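Local coordinates for uncharacterized protein SP1917 (Streptococcus pneumoniae, PDB 3C9P), which is of unknown function; it is a small, mostly helical member of the DUF2200 family of conserved bacterial proteins, at residues 42-47 / 64-69; 74-79 / 99-104. All coordinates share one frame; numbering follows the deposited sequence.

Contact 1 (42-47 / 64-69) and contact 2 (74-79 / 99-104) follow one another along the chain, the first closing before the second opens. Their centres lie about 17 Å apart and their nearest atoms about 6 Å, so they do not touch. Two helices relate them. Helix 31-42 ends at contact 1 and, through Val37 and Trp40, packs on Leu102 and Ile76 of contact 2; helix 91-107 meets Tyr69 of contact 1 through Glu95 and carries one half of contact 2. With the function unknown, neither contact can be assigned to an active site. The 1,2-ethanediol beside Asp100 of contact 2 probably comes from the crystallisation liquor.

Contact 1 of 2, residues 42-47 / 64-69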
loop_
_atom_site.group_PDB
_atom_site.type_symbol
_atom_site.label_atom_id
_atom_site.label_comp_id
_atom_site.label_asym_id
_atom_site.label_seq_id
_atom_site.Cartn_x
_atom_site.Cartn_y
_atom_site.Cartn_z
ATOM N N THR A 42 -3.051 1.853 6.617
ATOM C CA THR A 42 -2.846 0.826 7.632
ATOM C C THR A 42 -2.983 1.323 9.075
ATOM O O THR A 42 -3.198 0.523 9.974
ATOM C CB THR A 42 -1.442 0.224 7.482
ATOM O OG1 THR A 42 -0.501 1.270 7.678
ATOM C CG2 THR A 42 -1.243 -0.398 6.075
ATOM N N GLY A 43 -2.838 2.623 9.309
ATOM C CA GLY A 43 -2.812 3.148 10.676
ATOM C C GLY A 43 -1.422 3.164 11.316
ATOM O O GLY A 43 -1.250 3.719 12.393
ATOM N N TYR A 44 -0.431 2.545 10.671
ATOM C CA TYR A 44 0.977 2.663 11.102
ATOM C C TYR A 44 1.410 4.122 10.984
ATOM O O TYR A 44 1.039 4.786 10.007
ATOM C CB TYR A 44 1.878 1.883 10.156
ATOM C CG TYR A 44 1.960 0.393 10.387
ATOM C CD1 TYR A 44 2.433 -0.135 11.586
ATOM C CD2 TYR A 44 1.634 -0.491 9.358
ATOM C CE1 TYR A 44 2.539 -1.544 11.764
ATOM C CE2 TYR A 44 1.735 -1.864 9.520
ATOM C CZ TYR A 44 2.178 -2.386 10.727
ATOM O OH TYR A 44 2.303 -3.759 10.839
ATOM N N GLU A 45 2.184 4.602 11.963
ATOM C CA GLU A 45 2.852 5.913 11.875
ATOM C C GLU A 45 3.938 5.782 10.815
ATOM O O GLU A 45 4.455 4.699 10.613
ATOM C CB GLU A 45 3.490 6.317 13.211
ATOM C CG GLU A 45 2.503 6.586 14.364
ATOM C CD GLU A 45 1.385 7.578 14.011
ATOM O OE1 GLU A 45 1.673 8.634 13.406
ATOM O OE2 GLU A 45 0.197 7.297 14.333
ATOM N N VAL A 46 4.246 6.855 10.097
ATOM C CA VAL A 46 5.335 6.798 9.123
ATOM C C VAL A 46 6.605 6.251 9.783
ATOM O O VAL A 46 7.320 5.441 9.176
ATOM C CB VAL A 46 5.594 8.192 8.504
ATOM C CG1 VAL A 46 6.958 8.231 7.731
ATOM C CG2 VAL A 46 4.420 8.555 7.616
ATOM N N SER A 47 6.863 6.650 11.032
ATOM C CA SER A 47 8.076 6.193 11.716
ATOM C C SER A 47 8.042 4.683 11.950
ATOM O O SER A 47 9.100 4.047 11.951
ATOM C CB SER A 47 8.324 6.922 13.041
ATOM O OG SER A 47 7.196 6.786 13.907
ATOM N N ARG A 64 -0.705 -8.057 8.281
ATOM C CA ARG A 64 -1.492 -8.763 9.306
ATOM C C ARG A 64 -1.533 -7.965 10.595
ATOM O O ARG A 64 -2.503 -8.046 11.337
ATOM C CB ARG A 64 -0.968 -10.171 9.599
ATOM C CG ARG A 64 -1.122 -11.153 8.455
ATOM C CD ARG A 64 -0.540 -12.519 8.859
ATOM N NE ARG A 64 -0.628 -13.466 7.738
ATOM C CZ ARG A 64 0.398 -13.866 6.990
ATOM N NH1 ARG A 64 1.635 -13.448 7.250
ATOM N NH2 ARG A 64 0.187 -14.716 5.982
ATOM N N GLN A 65 -0.482 -7.209 10.854
ATOM C CA GLN A 65 -0.347 -6.475 12.127
ATOM C C GLN A 65 -0.638 -4.971 12.065
ATOM O O GLN A 65 -0.366 -4.218 13.047
ATOM C CB GLN A 65 1.043 -6.738 12.704
ATOM C CG GLN A 65 1.227 -8.219 13.080
ATOM C CD GLN A 65 2.649 -8.539 13.501
ATOM O OE1 GLN A 65 3.579 -8.455 12.698
ATOM N NE2 GLN A 65 2.828 -8.903 14.761
ATOM N N ALA A 66 -1.200 -4.530 10.945
ATOM C CA ALA A 66 -1.582 -3.123 10.776
ATOM C C ALA A 66 -2.460 -2.708 11.944
ATOM O O ALA A 66 -3.395 -3.434 12.329
ATOM C CB ALA A 66 -2.317 -2.912 9.466
ATOM N N PRO A 67 -2.141 -1.566 12.563
ATOM C CA PRO A 67 -2.912 -1.214 13.772
ATOM C C PRO A 67 -4.367 -0.810 13.551
ATOM O O PRO A 67 -5.198 -1.041 14.423
ATOM C CB PRO A 67 -2.140 -0.024 14.374
ATOM C CG PRO A 67 -1.108 0.354 13.389
ATOM C CD PRO A 67 -1.062 -0.611 12.254
ATOM N N TYR A 68 -4.687 -0.182 12.427
ATOM C CA TYR A 68 -6.023 0.375 12.266
ATOM C C TYR A 68 -6.318 0.678 10.805
ATOM O O TYR A 68 -6.031 1.775 10.323
ATOM C CB TYR A 68 -6.173 1.668 13.067
ATOM C CG TYR A 68 -7.600 1.966 13.468
ATOM C CD1 TYR A 68 -8.521 2.501 12.561
ATOM C CD2 TYR A 68 -8.030 1.695 14.771
ATOM C CE1 TYR A 68 -9.849 2.746 12.972
ATOM C CE2 TYR A 68 -9.324 1.943 15.182
ATOM C CZ TYR A 68 -10.229 2.457 14.283
ATOM O OH TYR A 68 -11.514 2.701 14.749
ATOM N N TYR A 69 -6.934 -0.268 10.109
ATOM C CA TYR A 69 -7.232 -0.028 8.694
ATOM C C TYR A 69 -8.288 1.045 8.581
ATOM O O TYR A 69 -9.303 0.994 9.300
ATOM C CB TYR A 69 -7.703 -1.322 8.039
ATOM C CG TYR A 69 -6.548 -2.227 7.657
ATOM C CD1 TYR A 69 -5.800 -1.959 6.496
ATOM C CD2 TYR A 69 -6.204 -3.330 8.439
ATOM C CE1 TYR A 69 -4.746 -2.763 6.126
ATOM C CE2 TYR A 69 -5.135 -4.166 8.066
ATOM C CZ TYR A 69 -4.431 -3.865 6.903
ATOM O OH TYR A 69 -3.397 -4.640 6.508
#
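An ST turn at the C-terminal end of helix 31-42 meets the loop that follows helix 59-64, with Thr42 and Tyr44 touching Ala66, Pro67 and Tyr68. Thr42 OG1, held between its backbone N and carbonyl carbon (chi1 61°), accepts the N-H of Tyr44 at 3.3 Å and also bonds to Thr38 O; a short hydroxyl side chain suits both tasks. The carbonyl of Thr42 is left to point across the contact, where Tyr68 N donates to Thr42 O at 3.0 Å with a fairly straight N-H...O angle of 159°. Beside this bond, the Ala66 methyl CB lies 3.8 Å from Thr42 CB.

Gly43 leaves the helix with a positive phi of 88°, a shape that suits a residue without a side chain. A CB here would also run into Tyr68 O, whereas the bare Gly43 CA comes within 3.5 Å of Tyr68 O in a CA-H...O contact. Beyond it, Pro67 CD sits over the centre of one face of the Tyr44 ring in a CH-pi contact, 3.6 Å from the centroid, and the two side chains cross at about a right angle. Pro67 CG also lies 3.5 Å from Gly43 C. Proline fits here because its CD methylene, next to the ring nitrogen and so somewhat polarised, turns a C-H to the electron-rich face. Tyr44 OH reaches further, bonding to Phe62 O, while its ring stacks with Phe62.

The whole is a junction of two helix ends, 31-42 and 59-64, whose exit turns are tied together by one backbone bond and a proline-tyrosine CH-pi contact.

Contact 2 of 2, residues 74-79 / 99-104; sequences IAITGK and LDKLVD. With EDO (1,2-ethanediol), chain B.
The flat peptide carbonyl of Lys79 is met by the ammonium of Lys101, which stands a little off the carbonyl plane, tilted 23° from it; Lys101 NZ donates to Lys79 O at 3.0 Å. The other flat group is the carboxylate of Asp100. There C1 of the 1,2-ethanediol comes to 3.2 Å from Asp100 OD2, and the diol's O2 gives a weak hydrogen bond to Asp100 OD1 at 3.4 Å. Asp100 OD2 has a firmer partner in Arg97, one helical turn back.

The aliphatic part of Lys101 does the packing. With CG opposite the backbone N (chi1 -173°) and a bend at chi2 of 63°, the chain runs along the loop, and Ile76 CG2 lies 3.6 Å from Lys101 CG as the two side chains slide past each other in opposite directions. Further out, Lys101 CE lies 3.5 Å from Thr77 O. Ile76, the centre of an inverse gamma turn, also sends CD1 to Leu102 CD2 at 3.8 Å, the two side chains crossing at about a right angle. Branched isoleucine can thus meet two neighbours of the helix at once, and Tyr119 of helix 112-119 and Trp40 of helix 31-42 add to its surroundings. Glycine suits position 78 for two reasons: at the backbone angles of Gly78, with phi positive, a CB would jam against the preceding carbonyl O, and it would also come tight to Lys101 CE.

Chemically, one lysine serves twice: its methylenes extend the hydrophobic patch of Ile76 and Leu102, and its probably charged end ties the backbone at the start of strand 79-80 to helix 91-107.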
loop_
_atom_site.group_PDB
_atom_site.type_symbol
_atom_site.label_atom_id
_atom_site.label_comp_id
_atom_site.label_asym_id
_atom_site.label_seq_id
_atom_site.Cartn_x
_atom_site.Cartn_y
_atom_site.Cartn_z
ATOM N N ILE A 74 -12.385 0.938 1.716
ATOM C CA ILE A 74 -13.396 0.179 0.990
ATOM C C ILE A 74 -13.715 0.872 -0.364
ATOM O O ILE A 74 -14.147 0.226 -1.329
ATOM C CB ILE A 74 -14.677 0.066 1.863
ATOM C CG1 ILE A 74 -14.370 -0.626 3.224
ATOM C CG2 ILE A 74 -15.882 -0.564 1.122
ATOM C CD1 ILE A 74 -13.558 -1.901 3.168
ATOM N N ALA A 75 -13.504 2.182 -0.424
ATOM C CA ALA A 75 -13.711 2.939 -1.670
ATOM C C ALA A 75 -12.573 2.796 -2.692
ATOM O O ALA A 75 -12.724 3.255 -3.837
ATOM C CB ALA A 75 -13.969 4.428 -1.352
ATOM N N ILE A 76 -11.449 2.185 -2.286
ATOM C CA ILE A 76 -10.355 1.871 -3.214
ATOM C C ILE A 76 -10.770 0.662 -4.075
ATOM O O ILE A 76 -10.492 -0.520 -3.750
ATOM C CB ILE A 76 -8.998 1.616 -2.500
ATOM C CG1 ILE A 76 -8.657 2.772 -1.546
ATOM C CG2 ILE A 76 -7.886 1.440 -3.541
ATOM C CD1 ILE A 76 -7.584 2.420 -0.471
ATOM N N THR A 77 -11.467 0.966 -5.165
ATOM C CA THR A 77 -12.013 -0.073 -6.051
ATOM C C THR A 77 -11.291 -0.015 -7.416
ATOM O O THR A 77 -10.480 0.885 -7.656
ATOM C CB THR A 77 -13.532 0.103 -6.249
ATOM O OG1 THR A 77 -13.780 1.411 -6.792
ATOM C CG2 THR A 77 -14.280 -0.041 -4.917
ATOM N N GLY A 78 -11.570 -0.971 -8.297
ATOM C CA GLY A 78 -10.973 -0.960 -9.635
ATOM C C GLY A 78 -9.908 -2.024 -9.792
ATOM O O GLY A 78 -9.759 -2.891 -8.933
ATOM N N LYS A 79 -9.147 -1.929 -10.872
ATOM C CA LYS A 79 -8.218 -2.974 -11.277
ATOM C C LYS A 79 -6.802 -2.603 -10.897
ATOM O O LYS A 79 -6.420 -1.437 -10.957
ATOM C CB LYS A 79 -8.261 -3.182 -12.794
ATOM C CG LYS A 79 -9.559 -3.740 -13.358
ATOM C CD LYS A 79 -9.768 -5.165 -12.947
ATOM C CE LYS A 79 -9.515 -6.134 -14.084
ATOM N NZ LYS A 79 -10.312 -7.384 -13.838
ATOM N N LEU A 99 -3.144 -1.102 -1.273
ATOM C CA LEU A 99 -1.886 -0.303 -1.291
ATOM C C LEU A 99 -1.285 -0.156 -2.702
ATOM O O LEU A 99 -0.839 0.941 -3.103
ATOM C CB LEU A 99 -0.833 -0.816 -0.292
ATOM C CG LEU A 99 0.444 0.053 -0.246
ATOM C CD1 LEU A 99 0.138 1.485 0.182
ATOM C CD2 LEU A 99 1.514 -0.579 0.655
ATOM N N ASP A 100 -1.293 -1.243 -3.467
ATOM C CA ASP A 100 -0.777 -1.178 -4.843
ATOM C C ASP A 100 -1.513 -0.132 -5.663
ATOM O O ASP A 100 -0.886 0.550 -6.492
ATOM C CB ASP A 100 -0.855 -2.512 -5.564
ATOM C CG ASP A 100 0.151 -3.547 -5.031
ATOM O OD1 ASP A 100 1.304 -3.211 -4.683
ATOM O OD2 ASP A 100 -0.219 -4.727 -4.988
ATOM N N LYS A 101 -2.837 -0.035 -5.474
ATOM C CA LYS A 101 -3.655 0.965 -6.169
ATOM C C LYS A 101 -3.247 2.384 -5.758
ATOM O O LYS A 101 -3.104 3.261 -6.621
ATOM C CB LYS A 101 -5.162 0.723 -5.902
ATOM C CG LYS A 101 -6.120 1.601 -6.702
ATOM C CD LYS A 101 -5.999 1.338 -8.192
ATOM C CE LYS A 101 -7.305 1.618 -8.908
ATOM N NZ LYS A 101 -7.071 1.416 -10.376
ATOM N N LEU A 102 -3.041 2.611 -4.456
ATOM C CA LEU A 102 -2.640 3.944 -3.980
ATOM C C LEU A 102 -1.280 4.354 -4.561
ATOM O O LEU A 102 -1.082 5.505 -4.944
ATOM C CB LEU A 102 -2.603 4.016 -2.437
ATOM C CG LEU A 102 -3.908 3.663 -1.696
ATOM C CD1 LEU A 102 -3.718 3.637 -0.146
ATOM C CD2 LEU A 102 -5.008 4.661 -2.080
ATOM N N VAL A 103 -0.368 3.386 -4.639
ATOM C CA VAL A 103 0.965 3.598 -5.158
ATOM C C VAL A 103 0.890 3.797 -6.667
ATOM O O VAL A 103 1.653 4.584 -7.228
ATOM C CB VAL A 103 1.910 2.420 -4.807
ATOM C CG1 VAL A 103 3.232 2.570 -5.505
ATOM C CG2 VAL A 103 2.173 2.419 -3.292
ATOM N N ASP A 104 -0.036 3.102 -7.321
ATOM C CA ASP A 104 -0.237 3.354 -8.764
ATOM C C ASP A 104 -0.625 4.807 -9.035
ATOM O O ASP A 104 -0.075 5.424 -9.956
ATOM C CB ASP A 104 -1.243 2.398 -9.364
ATOM C CG ASP A 104 -1.117 2.309 -10.890
ATOM O OD1 ASP A 104 0.020 2.213 -11.418
ATOM O OD2 ASP A 104 -2.173 2.341 -11.539
HETATM C C1 EDO B . 2.495 -6.391 -4.408
HETATM O O1 EDO B . 2.911 -6.102 -5.743
HETATM C C2 EDO B . 3.523 -5.808 -3.457
HETATM O O2 EDO B . 4.280 -4.817 -4.153
#